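Local structure of Methylcobalamin\: coenzyme M methyltransferase (Methanosarcina mazei, 4AY7) at residues A[91-95]-A[106-110]; A[306-310]-A[338-342]; A[232-236]-A[260-264]. The protein transfers the methyl group of a methylated corrinoid to coenzyme M, a zinc-dependent step of methanogenesis, and is built as a TIM barrel. One frame throughout, in Å; residues are numbered along the deposited sequence.

How the contacts relate
The three contacts sit in separate parts of one TIM-barrel chain and share no helix or strand. Contact 2 is the most buried: two helices on the outside of the barrel, 303-315 and 333-346, meet through alanine and aliphatic carbon. Contact 3 is half buried, where helix 221-238 packs on the loop leading into barrel strand 265-267; aromatic packing lies inside and a glutamine-to-carbonyl hydrogen bond and a water nearer the surface. Contact 1, also partly exposed, belongs to a small antiparallel hairpin distinct from the parallel sheet, and backbone hydrogen bonds dominate it. Contacts 1 and 2 lie on opposite sides of the chain's centre, their own centres about 38 Å apart.

Contact 1: A[91-95]-A[106-110]; sequences MGCEI and VTGHP
The carbonyl oxygen of E94 takes two backbone N-H groups from the facing strand. T107 N donates to E94 O over 2.9 Å and approaches nearly in line with the carbonyl, whereas G108 N reaches the same oxygen at a C=O...N angle of 134°. In return E94 N donates to G108 O at 3.0 Å. Two residues thus face one, the classic beta bulge, set in the hairpin of strands 94-96 and 105-108, where the I95 side chain lies about 9 Å from that of the coenzyme M-binding Q103; beyond the bulge I95 and V106 form a non-hydrogen-bonded pair. Glycine suits position 108, because any CB there would crowd that of E94. Beside it the T107 side chain runs alongside that of E94, OG1 3.8 Å from E94 CG.

On the face that carries I95 and V106 the contact is apolar. I95 CD1 lies 3.7 Å from V106 CG2, while V106 CG1, swung anti to the backbone N (chi1 -177°), turns to C93 CB. Beyond the strands C93, small enough to fit between V106 and P110, sets SG 3.6 Å from P110 CD, and its CA leans on G108 O in a CA-H...O contact. P110 then spreads CB and CG over the backbone of G92, whose positive phi closes a Schellman motif after helix 86-90 and would jam a side chain against the preceding carbonyl. Further out, helix 157-165 lies behind these residues: D163 touches C93 and V106, L164 touches M91 and P110, and the D163 carbonyl accepts a hydrogen bond from H109 ND1.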
loop_
_atom_site.group_PDB
_atom_site.type_symbol
_atom_site.label_atom_id
_atom_site.label_comp_id
_atom_site.label_asym_id
_atom_site.label_seq_id
_atom_site.Cartn_x
_atom_site.Cartn_y
_atom_site.Cartn_z
ATOM N N MET A 91 5.876 17.169 -1.381
ATOM C CA MET A 91 6.166 17.906 -0.141
ATOM C C MET A 91 7.582 18.508 -0.031
ATOM O O MET A 91 7.885 19.148 0.994
ATOM C CB MET A 91 5.836 17.055 1.085
ATOM C CG MET A 91 4.318 16.814 1.340
ATOM S SD MET A 91 3.527 18.361 1.841
ATOM C CE MET A 91 4.201 18.371 3.527
ATOM N N GLY A 92 8.452 18.264 -1.019
ATOM C CA GLY A 92 9.791 18.879 -1.077
ATOM C C GLY A 92 10.993 17.940 -0.959
ATOM O O GLY A 92 12.103 18.358 -1.122
ATOM N N CYS A 93 10.762 16.630 -0.770
ATOM C CA CYS A 93 11.854 15.674 -0.829
ATOM C C CYS A 93 12.491 15.565 -2.233
ATOM O O CYS A 93 11.834 15.691 -3.272
ATOM C CB CYS A 93 11.403 14.268 -0.337
ATOM S SG CYS A 93 10.898 14.205 1.414
ATOM N N GLU A 94 13.773 15.278 -2.220
ATOM C CA GLU A 94 14.525 14.944 -3.418
ATOM C C GLU A 94 14.614 13.427 -3.554
ATOM O O GLU A 94 14.996 12.769 -2.617
ATOM C CB GLU A 94 15.905 15.650 -3.391
ATOM C CG GLU A 94 16.966 15.250 -4.464
ATOM C CD GLU A 94 16.596 15.559 -5.915
ATOM O OE1 GLU A 94 15.732 16.440 -6.144
ATOM O OE2 GLU A 94 17.199 14.914 -6.846
ATOM N N ILE A 95 14.269 12.909 -4.714
ATOM C CA ILE A 95 14.131 11.462 -4.943
ATOM C C ILE A 95 15.175 10.917 -5.951
ATOM O O ILE A 95 15.449 11.513 -7.002
ATOM C CB ILE A 95 12.735 11.205 -5.546
ATOM C CG1 ILE A 95 11.604 11.790 -4.665
ATOM C CG2 ILE A 95 12.509 9.703 -5.820
ATOM C CD1 ILE A 95 11.562 11.322 -3.234
ATOM N N VAL A 106 13.949 8.159 -1.269
ATOM C CA VAL A 106 14.292 9.545 -0.807
ATOM C C VAL A 106 15.740 9.706 -0.471
ATOM O O VAL A 106 16.252 9.010 0.419
ATOM C CB VAL A 106 13.457 9.966 0.399
ATOM C CG1 VAL A 106 13.823 11.416 0.758
ATOM C CG2 VAL A 106 11.982 9.815 0.091
ATOM N N THR A 107 16.387 10.701 -1.086
ATOM C CA THR A 107 17.755 11.054 -0.743
ATOM C C THR A 107 17.939 12.374 -0.043
ATOM O O THR A 107 18.921 12.547 0.622
ATOM C CB THR A 107 18.684 11.069 -1.969
ATOM O OG1 THR A 107 18.298 12.099 -2.923
ATOM C CG2 THR A 107 18.699 9.663 -2.556
ATOM N N GLY A 108 16.998 13.286 -0.225
ATOM C CA GLY A 108 17.043 14.622 0.388
ATOM C C GLY A 108 15.766 14.901 1.123
ATOM O O GLY A 108 14.649 14.722 0.590
ATOM N N HIS A 109 15.932 15.410 2.338
ATOM C CA HIS A 109 14.825 15.722 3.275
ATOM C C HIS A 109 14.733 17.247 3.486
ATOM O O HIS A 109 15.745 17.892 3.711
ATOM C CB HIS A 109 15.163 15.033 4.605
ATOM C CG HIS A 109 15.432 13.537 4.458
ATOM N ND1 HIS A 109 14.432 12.636 4.326
ATOM C CD2 HIS A 109 16.646 12.796 4.454
ATOM C CE1 HIS A 109 14.973 11.395 4.190
ATOM N NE2 HIS A 109 16.326 11.503 4.243
ATOM N N PRO A 110 13.552 17.834 3.291
ATOM C CA PRO A 110 13.444 19.265 3.288
ATOM C C PRO A 110 13.626 19.951 4.659
ATOM O O PRO A 110 14.060 21.126 4.703
ATOM C CB PRO A 110 12.076 19.519 2.637
ATOM C CG PRO A 110 11.235 18.272 2.979
ATOM C CD PRO A 110 12.279 17.174 2.902
#

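Contact 2: A[306-310]-A[338-342]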
loop_
_atom_site.group_PDB
_atom_site.type_symbol
_atom_site.label_atom_id
_atom_site.label_comp_id
_atom_site.label_asym_id
_atom_site.label_seq_id
_atom_site.Cartn_x
_atom_site.Cartn_y
_atom_site.Cartn_z
ATOM N N ILE A 306 3.472 -21.580 -3.957
ATOM C CA ILE A 306 2.592 -20.408 -3.923
ATOM C C ILE A 306 1.153 -20.897 -3.700
ATOM O O ILE A 306 0.465 -20.361 -2.814
ATOM C CB ILE A 306 2.719 -19.558 -5.179
ATOM C CG1 ILE A 306 4.147 -19.024 -5.282
ATOM C CG2 ILE A 306 1.638 -18.466 -5.315
ATOM C CD1 ILE A 306 4.530 -18.498 -6.702
ATOM N N LYS A 307 0.713 -21.912 -4.434
ATOM C CA LYS A 307 -0.697 -22.393 -4.294
ATOM C C LYS A 307 -0.943 -22.990 -2.917
ATOM O O LYS A 307 -1.956 -22.687 -2.304
ATOM C CB LYS A 307 -1.144 -23.340 -5.395
ATOM C CG LYS A 307 -1.098 -22.711 -6.789
ATOM C CD LYS A 307 -2.033 -23.376 -7.799
ATOM C CE LYS A 307 -1.583 -24.738 -8.188
ATOM N NZ LYS A 307 -2.451 -25.457 -9.221
ATOM N N ALA A 308 0.015 -23.744 -2.419
ATOM C CA ALA A 308 -0.080 -24.305 -1.095
ATOM C C ALA A 308 -0.222 -23.236 0.027
ATOM O O ALA A 308 -1.071 -23.366 0.940
ATOM C CB ALA A 308 1.081 -25.238 -0.806
ATOM N N GLU A 309 0.585 -22.196 -0.023
ATOM C CA GLU A 309 0.576 -21.154 0.998
ATOM C C GLU A 309 -0.638 -20.276 0.837
ATOM O O GLU A 309 -1.157 -19.818 1.838
ATOM C CB GLU A 309 1.893 -20.336 0.973
ATOM C CG GLU A 309 3.046 -21.250 1.427
ATOM C CD GLU A 309 4.426 -20.574 1.307
ATOM O OE1 GLU A 309 4.475 -19.315 1.144
ATOM O OE2 GLU A 309 5.465 -21.326 1.356
ATOM N N ALA A 310 -1.094 -20.056 -0.405
ATOM C CA ALA A 310 -2.376 -19.389 -0.696
ATOM C C ALA A 310 -3.551 -20.115 -0.060
ATOM O O ALA A 310 -4.396 -19.541 0.706
ATOM C CB ALA A 310 -2.610 -19.260 -2.195
ATOM N N ALA A 338 -0.378 -17.888 -10.194
ATOM C CA ALA A 338 -0.534 -19.002 -9.274
ATOM C C ALA A 338 -1.359 -18.557 -8.092
ATOM O O ALA A 338 -2.074 -19.358 -7.544
ATOM C CB ALA A 338 0.805 -19.569 -8.826
ATOM N N LEU A 339 -1.302 -17.297 -7.669
ATOM C CA LEU A 339 -2.246 -16.831 -6.629
ATOM C C LEU A 339 -3.714 -16.945 -6.955
ATOM O O LEU A 339 -4.552 -17.375 -6.146
ATOM C CB LEU A 339 -2.023 -15.338 -6.294
ATOM C CG LEU A 339 -0.965 -14.949 -5.289
ATOM C CD1 LEU A 339 -0.974 -13.406 -5.056
ATOM C CD2 LEU A 339 -1.114 -15.780 -4.020
ATOM N N VAL A 340 -4.044 -16.489 -8.128
ATOM C CA VAL A 340 -5.365 -16.464 -8.650
ATOM C C VAL A 340 -5.838 -17.887 -8.830
ATOM O O VAL A 340 -6.973 -18.239 -8.399
ATOM C CB VAL A 340 -5.428 -15.723 -10.008
ATOM C CG1 VAL A 340 -6.853 -15.826 -10.547
ATOM C CG2 VAL A 340 -4.922 -14.279 -9.831
ATOM N N ALA A 341 -4.970 -18.750 -9.383
ATOM C CA ALA A 341 -5.326 -20.165 -9.545
ATOM C C ALA A 341 -5.645 -20.847 -8.180
ATOM O O ALA A 341 -6.618 -21.527 -8.073
ATOM C CB ALA A 341 -4.225 -20.936 -10.315
ATOM N N ALA A 342 -4.853 -20.590 -7.146
ATOM C CA ALA A 342 -5.135 -21.126 -5.822
ATOM C C ALA A 342 -6.532 -20.714 -5.312
ATOM O O ALA A 342 -7.259 -21.466 -4.648
ATOM C CB ALA A 342 -4.030 -20.703 -4.865
#
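I306, K307 and A310 of helix 303-315 pack against A338, L339, A341 and A342 of helix 333-346, two neighbouring helices on the outside of the TIM barrel. Over these short segments the axes approach to 8.5 Å and cross at -47°, a closeness that the small alanines permit. The apolar contacts begin with I306, whose CG2, placed anti to the backbone N, meets A338 CB at 3.8 Å and lies near L339 CD2. L339 starts out pointing away from the other helix, yet its CD2 returns to the interface. Inward, it touches P323 and A310 touches L321, both on strand 320-323.

K307 contributes aliphatic carbon: CB lies 3.9 Å from A342 CB, CG packs against A338 O, and CD reaches A341 CB. The chain bends at chi3 (-70°), and its ammonium forms a salt bridge with E345 farther along the partner helix. Were K307 cut back to an alanine, E345 would probably lose this charged mate, and the aliphatic cover over A341 and A342 is likely to thin. The tightest carbon pair is A310 CB with A342 CB, 3.4 Å apart, closer than ordinary van der Waals contact.

Contact 3: A[232-236]-A[260-264]; sequences LQKFA and DCGFE
L232 packs its CB against the SG of C261 and the CE1 edge of the F263 ring, at 4.0 Å from CE1, in the plane of the ring. The contact belongs to the outer layer of the TIM barrel: helix 221-238 lies against the loop that leads from helix 252-259 into strand 265-267. A cysteine fills this buried spot compactly, and L232 itself leans farther inward on I209 and L245 of the barrel strands.

Q233 runs extended beyond CG, which brushes the backbone of C261, and its amide NE2 donates to D260 O over 2.9 Å, almost straight at 166°. The acceptor lies close to the plane of the glutamine amide, but the nitrogen stands above the plane of the D260 carbonyl. A glutamine suits this place because its chain is long enough to reach a loop carbonyl. The carboxylate of D260 is turned elsewhere, to salt bridges with R285 and K229. Q233 CA makes a CA-H...O contact with C261 O at 3.3 Å, and a water donates to Q233 O and, weakly, to C261 O.

With CG anti to the backbone N (chi1 -180°), F235 lays its ring against helix 178-202 and I209, and its CD1 comes within 3.8 Å of F263 CE2, the two side chains crossing at about a right angle. I209 touches both rings, and the F263 side chain lies about 9 Å from that of H246, a zinc ligand.

The small methyl of A236 lets the loop come close: CB is 3.5 Å from G262 O, and G262, with positive phi, takes a backbone shape that would jam any side chain against the preceding carbonyl. The same CB sits over the face of F263 as a CH-pi contact, 4.0 Å from the ring centroid and 9° off its normal.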
loop_
_atom_site.group_PDB
_atom_site.type_symbol
_atom_site.label_atom_id
_atom_site.label_comp_id
_atom_site.label_asym_id
_atom_site.label_seq_id
_atom_site.Cartn_x
_atom_site.Cartn_y
_atom_site.Cartn_z
ATOM N N LEU A 232 -2.796 7.917 12.339
ATOM C CA LEU A 232 -3.403 6.867 11.441
ATOM C C LEU A 232 -4.937 6.833 11.564
ATOM O O LEU A 232 -5.622 6.822 10.531
ATOM C CB LEU A 232 -2.800 5.517 11.767
ATOM C CG LEU A 232 -1.326 5.398 11.396
ATOM C CD1 LEU A 232 -0.634 4.171 12.044
ATOM C CD2 LEU A 232 -1.142 5.345 9.868
ATOM N N GLN A 233 -5.463 6.928 12.808
ATOM C CA GLN A 233 -6.904 7.140 13.049
ATOM C C GLN A 233 -7.469 8.360 12.337
ATOM O O GLN A 233 -8.543 8.272 11.717
ATOM C CB GLN A 233 -7.194 7.276 14.534
ATOM C CG GLN A 233 -7.094 5.937 15.215
ATOM C CD GLN A 233 -7.147 6.002 16.746
ATOM O OE1 GLN A 233 -6.700 6.965 17.356
ATOM N NE2 GLN A 233 -7.644 4.952 17.358
ATOM N N LYS A 234 -6.724 9.469 12.354
ATOM C CA LYS A 234 -7.208 10.683 11.700
ATOM C C LYS A 234 -7.232 10.502 10.205
ATOM O O LYS A 234 -8.164 10.970 9.512
ATOM C CB LYS A 234 -6.363 11.869 12.061
ATOM C CG LYS A 234 -6.884 13.185 11.526
ATOM C CD LYS A 234 -5.883 14.271 11.893
ATOM C CE LYS A 234 -6.387 15.670 11.550
ATOM N NZ LYS A 234 -7.796 15.808 12.048
ATOM N N PHE A 235 -6.185 9.844 9.667
ATOM C CA PHE A 235 -6.203 9.555 8.241
ATOM C C PHE A 235 -7.418 8.738 7.813
ATOM O O PHE A 235 -8.141 9.103 6.852
ATOM C CB PHE A 235 -4.924 8.775 7.882
ATOM C CG PHE A 235 -4.821 8.428 6.434
ATOM C CD1 PHE A 235 -5.331 7.261 5.960
ATOM C CD2 PHE A 235 -4.162 9.307 5.543
ATOM C CE1 PHE A 235 -5.216 6.914 4.617
ATOM C CE2 PHE A 235 -4.066 8.996 4.201
ATOM C CZ PHE A 235 -4.618 7.785 3.734
ATOM N N ALA A 236 -7.635 7.609 8.496
ATOM C CA ALA A 236 -8.689 6.649 8.102
ATOM C C ALA A 236 -10.013 7.336 8.229
ATOM O O ALA A 236 -10.871 7.211 7.354
ATOM C CB ALA A 236 -8.686 5.431 8.975
ATOM N N ASP A 260 -7.298 -1.066 15.856
ATOM C CA ASP A 260 -8.048 0.082 16.399
ATOM C C ASP A 260 -7.898 1.404 15.592
ATOM O O ASP A 260 -8.416 2.433 16.054
ATOM C CB ASP A 260 -7.561 0.361 17.836
ATOM C CG ASP A 260 -7.941 -0.695 18.838
ATOM O OD1 ASP A 260 -8.988 -1.359 18.698
ATOM O OD2 ASP A 260 -7.184 -0.875 19.821
ATOM N N CYS A 261 -7.229 1.404 14.414
ATOM C CA CYS A 261 -6.918 2.688 13.736
ATOM C C CYS A 261 -8.003 3.107 12.754
ATOM O O CYS A 261 -7.895 4.169 12.156
ATOM C CB CYS A 261 -5.589 2.686 13.048
ATOM S SG CYS A 261 -4.127 2.550 14.109
ATOM N N GLY A 262 -9.020 2.271 12.565
ATOM C CA GLY A 262 -10.115 2.665 11.696
ATOM C C GLY A 262 -10.037 2.350 10.229
ATOM O O GLY A 262 -10.905 2.755 9.465
ATOM N N PHE A 263 -9.054 1.556 9.851
ATOM C CA PHE A 263 -8.947 1.065 8.488
ATOM C C PHE A 263 -9.807 -0.158 8.325
ATOM O O PHE A 263 -9.832 -0.978 9.217
ATOM C CB PHE A 263 -7.491 0.686 8.206
ATOM C CG PHE A 263 -6.578 1.873 8.148
ATOM C CD1 PHE A 263 -6.053 2.389 9.340
ATOM C CD2 PHE A 263 -6.199 2.440 6.926
ATOM C CE1 PHE A 263 -5.210 3.500 9.323
ATOM C CE2 PHE A 263 -5.357 3.533 6.900
ATOM C CZ PHE A 263 -4.861 4.079 8.099
ATOM N N GLU A 264 -10.491 -0.285 7.204
ATOM C CA GLU A 264 -11.217 -1.517 6.931
ATOM C C GLU A 264 -10.325 -2.733 6.959
ATOM O O GLU A 264 -10.716 -3.766 7.495
ATOM C CB GLU A 264 -11.893 -1.450 5.585
ATOM C CG GLU A 264 -13.200 -0.704 5.631
ATOM C CD GLU A 264 -13.125 0.770 5.675
ATOM O OE1 GLU A 264 -12.008 1.292 5.527
ATOM O OE2 GLU A 264 -14.220 1.410 5.896
HETATM O O HOH W 1 -10.533 6.353 12.166
#